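Coiled-coil quantitatively-enriched protein 1 (Schizosaccharomyces pombe, PDB 7CUJ) links telomeres to the meiotic centrosome, helping to form telomere clusters in meiotic prophase, and is required for telomere length regulation and chromosome segregation. Local coordinates at residues K24-H27 with R28-Q31; L55-Q58 with S59-I63. One frame throughout, in Å; residues are numbered along the deposited sequence.

Contact 1. Residues K24-H27 with R28-Q31; sequences KMMH and RLVQ
H27 and Q31 sit one helical turn apart on helix 20-32, and the histidine can be followed outward from its backbone. Its CB lies 3.2 Å from R28 N, the next peptide nitrogen. CG is carried anti to the backbone N (chi1 167°), beside its own carbonyl carbon, which keeps H27 CG 3.7 Å and CD2 3.6 Å from R28 N. At the tip, H27 NE2 stands 4.2 Å from Q31 NE2; ring and amide planes are turned 64° against each other, so the groups are not stacked, merely near. The backbone beneath is regular: Q31 N donates to H27 O at 3.1 Å, and R28 N to K24 O at 2.8 Å with an N-H...O angle of 159°. On another face of the helix M26 SD approaches L29 CD2 at 4.3 Å, an apolar pair. M26 and V30 also rest on helix 232-243, whereas R28 NH2 is hydrogen-bonded to a polar side chain of another protein's chain, on which K24, M25 and L29 pack. Four successive i to i+4 bonds define an alpha-helix, and buried M25, M26, L29 and V30 against exposed H27 and Q31 make it amphipathic, here contributing to a protein-protein interface.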
ATOM      1  N   LYS A  24     -15.670  -8.633  -7.991  1.00 28.09           N
ATOM      2  CA  LYS A  24     -14.488  -8.044  -8.595  1.00 28.45           C
ATOM      3  C   LYS A  24     -14.121  -6.774  -7.835  1.00 25.73           C
ATOM      4  O   LYS A  24     -12.960  -6.572  -7.488  1.00 25.44           O
ATOM      5  CB  LYS A  24     -14.751  -7.677 -10.056  1.00 31.31           C
ATOM      6  CG  LYS A  24     -14.648  -8.815 -11.056  1.00 34.96           C
ATOM      7  CD  LYS A  24     -14.746  -8.293 -12.468  1.00 38.76           C
ATOM      8  CE  LYS A  24     -15.225  -9.329 -13.458  1.00 43.27           C
ATOM      9  NZ  LYS A  24     -15.869  -8.691 -14.630  1.00 46.29           N
ATOM     10  N   MET A  25     -15.134  -5.940  -7.574  1.00 24.05           N
ATOM     11  CA  MET A  25     -14.943  -4.655  -6.926  1.00 22.49           C
ATOM     12  C   MET A  25     -14.425  -4.848  -5.503  1.00 19.88           C
ATOM     13  O   MET A  25     -13.560  -4.101  -5.055  1.00 18.28           O
ATOM     14  CB  MET A  25     -16.250  -3.859  -6.894  1.00 23.02           C
ATOM     15  CG  MET A  25     -16.551  -3.161  -8.201  1.00 25.34           C
ATOM     16  SD  MET A  25     -18.012  -2.108  -8.040  1.00 27.05           S
ATOM     17  CE  MET A  25     -17.698  -0.916  -9.339  1.00 29.09           C
ATOM     18  N   MET A  26     -14.958  -5.862  -4.813  1.00 19.51           N
ATOM     19  CA  MET A  26     -14.532  -6.197  -3.465  1.00 18.89           C
ATOM     20  C   MET A  26     -13.081  -6.671  -3.485  1.00 18.82           C
ATOM     21  O   MET A  26     -12.310  -6.332  -2.594  1.00 17.90           O
ATOM     22  CB  MET A  26     -15.425  -7.284  -2.854  1.00 18.44           C
ATOM     23  CG  MET A  26     -16.766  -6.771  -2.363  1.00 18.01           C
ATOM     24  SD  MET A  26     -16.638  -5.322  -1.275  1.00 17.59           S
ATOM     25  CE  MET A  26     -15.681  -6.007   0.077  1.00 17.23           C
ATOM     26  N   HIS A  27     -12.728  -7.449  -4.517  1.00 20.60           N
ATOM     27  CA  HIS A  27     -11.382  -7.967  -4.691  1.00 21.98           C
ATOM     28  C   HIS A  27     -10.412  -6.814  -4.949  1.00 21.62           C
ATOM     29  O   HIS A  27      -9.344  -6.764  -4.347  1.00 21.24           O
ATOM     30  CB  HIS A  27     -11.362  -9.060  -5.771  1.00 24.79           C
ATOM     31  CG  HIS A  27      -9.994  -9.443  -6.231  1.00 27.99           C
ATOM     32  ND1 HIS A  27      -9.353 -10.583  -5.777  1.00 30.12           N
ATOM     33  CD2 HIS A  27      -9.146  -8.853  -7.103  1.00 29.51           C
ATOM     34  CE1 HIS A  27      -8.169 -10.677  -6.350  1.00 31.46           C
ATOM     35  NE2 HIS A  27      -8.018  -9.627  -7.167  1.00 31.27           N
ATOM     36  N   ARG A  28     -10.809  -5.885  -5.829  1.00 21.83           N
ATOM     37  CA  ARG A  28     -10.007  -4.724  -6.181  1.00 22.39           C
ATOM     38  C   ARG A  28      -9.796  -3.847  -4.948  1.00 20.12           C
ATOM     39  O   ARG A  28      -8.698  -3.334  -4.730  1.00 19.73           O
ATOM     40  CB  ARG A  28     -10.678  -3.934  -7.312  1.00 24.68           C
ATOM     41  CG  ARG A  28      -9.897  -2.724  -7.818  1.00 27.09           C
ATOM     42  CD  ARG A  28      -8.629  -3.033  -8.603  1.00 30.63           C
ATOM     43  NE  ARG A  28      -8.851  -3.811  -9.820  1.00 34.60           N
ATOM     44  CZ  ARG A  28      -9.033  -3.305 -11.038  1.00 36.67           C
ATOM     45  NH1 ARG A  28      -9.225  -4.118 -12.064  1.00 39.08           N
ATOM     46  NH2 ARG A  28      -9.024  -1.996 -11.233  1.00 37.89           N
ATOM     47  N   LEU A  29     -10.861  -3.693  -4.151  1.00 18.41           N
ATOM     48  CA  LEU A  29     -10.866  -2.821  -2.985  1.00 17.25           C
ATOM     49  C   LEU A  29      -9.867  -3.320  -1.942  1.00 17.10           C
ATOM     50  O   LEU A  29      -9.064  -2.540  -1.433  1.00 17.39           O
ATOM     51  CB  LEU A  29     -12.287  -2.762  -2.415  1.00 15.98           C
ATOM     52  CG  LEU A  29     -12.453  -1.939  -1.140  1.00 14.83           C
ATOM     53  CD1 LEU A  29     -12.146  -0.468  -1.397  1.00 14.77           C
ATOM     54  CD2 LEU A  29     -13.846  -2.112  -0.558  1.00 13.84           C
ATOM     55  N   VAL A  30      -9.927  -4.623  -1.634  1.00 16.61           N
ATOM     56  CA  VAL A  30      -9.064  -5.234  -0.637  1.00 16.49           C
ATOM     57  C   VAL A  30      -7.610  -5.157  -1.101  1.00 17.20           C
ATOM     58  O   VAL A  30      -6.719  -4.913  -0.296  1.00 17.65           O
ATOM     59  CB  VAL A  30      -9.501  -6.679  -0.325  1.00 16.30           C
ATOM     60  CG1 VAL A  30      -8.434  -7.451   0.436  1.00 16.42           C
ATOM     61  CG2 VAL A  30     -10.825  -6.715   0.426  1.00 15.63           C
ATOM     62  N   GLN A  31      -7.400  -5.363  -2.406  1.00 18.04           N
ATOM     63  CA  GLN A  31      -6.091  -5.331  -3.037  1.00 20.00           C
ATOM     64  C   GLN A  31      -5.485  -3.932  -2.901  1.00 19.08           C
ATOM     65  O   GLN A  31      -4.319  -3.798  -2.540  1.00 20.37           O
ATOM     66  CB  GLN A  31      -6.246  -5.772  -4.496  1.00 23.98           C
ATOM     67  CG  GLN A  31      -4.955  -5.788  -5.302  1.00 28.25           C
ATOM     68  CD  GLN A  31      -5.238  -5.888  -6.783  1.00 33.11           C
ATOM     69  OE1 GLN A  31      -5.841  -4.998  -7.383  1.00 37.43           O
ATOM     70  NE2 GLN A  31      -4.795  -6.977  -7.391  1.00 36.40           N
TER

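Contact 2. Residues L55-Q58 with S59-I63; sequences LFIQ and SAHNI
The amides of Q58 and N62 meet obliquely, their planes 38° apart. Q58 NE2 donates to N62 OD1 at 3.1 Å; the acceptor lies in the plane of the glutamine amide, but the donor stands above the carbonyl plane of N62, 36° out of it. Q58 reaches this position because its chain bends at chi2, and its NE2 is bonded to E192 OE1 as well, the stronger of these partners. The imidazole of H61 runs alongside I57, with H61 CD2 3.7 Å from I57 CG2, while I57 O lies obliquely to the ring, 3.4 Å from H61 CD2. Beyond this pair, I217 of helix 217-223 packs on both residues. An alanine in place of N62 would probably leave Q58 NE2 without its acceptor on this helix and the hydroxyl of Y70 without the ND2 that bonds it. S59 OG sits beside its backbone N (chi1 -55°) and donates to L55 O at 2.8 Å. S59 N reaches the same oxygen at 3.0 Å from the opposite face of its carbonyl plane. Two donors thus grip one carbonyl oxygen, and the OG bond gives this buried serine's hydroxyl an acceptor within its helix, consistent with its packing against apolar L29 of helix 20-32.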
ATOM      1  N   LEU A  55     -12.694   4.567   5.309  1.00 21.89           N
ATOM      2  CA  LEU A  55     -12.957   4.740   3.888  1.00 20.29           C
ATOM      3  C   LEU A  55     -13.117   3.376   3.216  1.00 18.65           C
ATOM      4  O   LEU A  55     -13.946   3.223   2.320  1.00 18.01           O
ATOM      5  CB  LEU A  55     -11.833   5.564   3.249  1.00 20.22           C
ATOM      6  CG  LEU A  55     -11.954   5.791   1.743  1.00 20.06           C
ATOM      7  CD1 LEU A  55     -13.176   6.638   1.396  1.00 20.50           C
ATOM      8  CD2 LEU A  55     -10.680   6.411   1.179  1.00 20.35           C
ATOM      9  N   PHE A  56     -12.319   2.395   3.663  1.00 17.24           N
ATOM     10  CA  PHE A  56     -12.435   1.025   3.187  1.00 16.14           C
ATOM     11  C   PHE A  56     -13.833   0.493   3.493  1.00 16.18           C
ATOM     12  O   PHE A  56     -14.486  -0.082   2.626  1.00 16.13           O
ATOM     13  CB  PHE A  56     -11.387   0.108   3.828  1.00 15.44           C
ATOM     14  CG  PHE A  56     -11.635  -1.354   3.556  1.00 14.62           C
ATOM     15  CD1 PHE A  56     -11.307  -1.913   2.328  1.00 13.99           C
ATOM     16  CD2 PHE A  56     -12.237  -2.166   4.508  1.00 14.71           C
ATOM     17  CE1 PHE A  56     -11.558  -3.251   2.066  1.00 13.73           C
ATOM     18  CE2 PHE A  56     -12.490  -3.503   4.244  1.00 14.29           C
ATOM     19  CZ  PHE A  56     -12.151  -4.045   3.023  1.00 14.10           C
ATOM     20  N   ILE A  57     -14.275   0.695   4.738  1.00 16.87           N
ATOM     21  CA  ILE A  57     -15.568   0.215   5.191  1.00 17.71           C
ATOM     22  C   ILE A  57     -16.682   0.881   4.385  1.00 17.88           C
ATOM     23  O   ILE A  57     -17.621   0.205   3.970  1.00 17.77           O
ATOM     24  CB  ILE A  57     -15.717   0.394   6.717  1.00 19.20           C
ATOM     25  CG1 ILE A  57     -14.834  -0.609   7.468  1.00 19.22           C
ATOM     26  CG2 ILE A  57     -17.179   0.296   7.144  1.00 19.23           C
ATOM     27  CD1 ILE A  57     -14.571  -0.244   8.913  1.00 20.63           C
ATOM     28  N   GLN A  58     -16.556   2.197   4.151  1.00 18.05           N
ATOM     29  CA  GLN A  58     -17.562   2.957   3.425  1.00 18.86           C
ATOM     30  C   GLN A  58     -17.695   2.415   2.004  1.00 18.02           C
ATOM     31  O   GLN A  58     -18.805   2.173   1.533  1.00 18.81           O
ATOM     32  CB  GLN A  58     -17.242   4.455   3.429  1.00 20.37           C
ATOM     33  CG  GLN A  58     -18.347   5.319   2.831  1.00 23.32           C
ATOM     34  CD  GLN A  58     -19.663   5.154   3.554  1.00 25.51           C
ATOM     35  OE1 GLN A  58     -19.789   5.476   4.737  1.00 28.81           O
ATOM     36  NE2 GLN A  58     -20.661   4.642   2.847  1.00 25.03           N
ATOM     37  N   SER A  59     -16.549   2.209   1.343  1.00 16.74           N
ATOM     38  CA  SER A  59     -16.485   1.689  -0.017  1.00 15.47           C
ATOM     39  C   SER A  59     -17.135   0.311  -0.108  1.00 14.63           C
ATOM     40  O   SER A  59     -17.786   0.007  -1.104  1.00 15.49           O
ATOM     41  CB  SER A  59     -15.060   1.628  -0.497  1.00 14.84           C
ATOM     42  OG  SER A  59     -14.432   2.890  -0.376  1.00 15.42           O
ATOM     43  N   ALA A  60     -16.928  -0.517   0.924  1.00 13.62           N
ATOM     44  CA  ALA A  60     -17.465  -1.866   0.966  1.00 13.39           C
ATOM     45  C   ALA A  60     -18.988  -1.807   1.108  1.00 14.11           C
ATOM     46  O   ALA A  60     -19.706  -2.555   0.438  1.00 14.44           O
ATOM     47  CB  ALA A  60     -16.808  -2.644   2.081  1.00 12.22           C
ATOM     48  N   HIS A  61     -19.462  -0.891   1.966  1.00 15.03           N
ATOM     49  CA  HIS A  61     -20.882  -0.597   2.090  1.00 16.06           C
ATOM     50  C   HIS A  61     -21.464  -0.204   0.737  1.00 16.94           C
ATOM     51  O   HIS A  61     -22.531  -0.688   0.365  1.00 18.09           O
ATOM     52  CB  HIS A  61     -21.133   0.508   3.126  1.00 16.57           C
ATOM     53  CG  HIS A  61     -21.194   0.014   4.530  1.00 16.73           C
ATOM     54  ND1 HIS A  61     -22.025  -1.022   4.911  1.00 17.10           N
ATOM     55  CD2 HIS A  61     -20.550   0.413   5.646  1.00 17.16           C
ATOM     56  CE1 HIS A  61     -21.880  -1.245   6.199  1.00 17.65           C
ATOM     57  NE2 HIS A  61     -20.983  -0.377   6.676  1.00 17.93           N
ATOM     58  N   ASN A  62     -20.749   0.669   0.010  1.00 17.29           N
ATOM     59  CA  ASN A  62     -21.241   1.222  -1.244  1.00 18.19           C
ATOM     60  C   ASN A  62     -21.405   0.118  -2.285  1.00 18.48           C
ATOM     61  O   ASN A  62     -22.434   0.056  -2.956  1.00 19.67           O
ATOM     62  CB  ASN A  62     -20.362   2.364  -1.767  1.00 18.40           C
ATOM     63  CG  ASN A  62     -20.375   3.589  -0.878  1.00 19.00           C
ATOM     64  OD1 ASN A  62     -21.246   3.739  -0.021  1.00 18.81           O
ATOM     65  ND2 ASN A  62     -19.403   4.468  -1.070  1.00 19.91           N
ATOM     66  N   ILE A  63     -20.383  -0.743  -2.404  1.00 18.03           N
ATOM     67  CA  ILE A  63     -20.396  -1.861  -3.337  1.00 18.73           C
ATOM     68  C   ILE A  63     -21.587  -2.765  -3.025  1.00 19.30           C
ATOM     69  O   ILE A  63     -22.230  -3.284  -3.936  1.00 20.39           O
ATOM     70  CB  ILE A  63     -19.047  -2.617  -3.308  1.00 17.72           C
ATOM     71  CG1 ILE A  63     -17.913  -1.755  -3.877  1.00 17.82           C
ATOM     72  CG2 ILE A  63     -19.142  -3.958  -4.024  1.00 17.24           C
ATOM     73  CD1 ILE A  63     -16.527  -2.145  -3.401  1.00 16.59           C
TER

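Overall arrangement
Contact 1 comes first along the chain, on helix 20-32, and contact 2 follows on helix 47-65; their centres are 11 Å apart, on the same side of the chain's centre. The two helices pack directly: L29 CG lies 3.6 Å from F56 CE1, and M26 SD 3.8 Å from I63 CD1. Both come after strand 11-16, the outermost strand, within this chain, of the parallel sheet. Helix 232-243 packs on both from much later in the chain, M26 and F56 sharing V240. Residues of both contacts pack on chains of another protein, so the pair forms part of the assembly interface. This chain is one piece of a longer protein, and the interface is consistent with the whole protein's adaptor role.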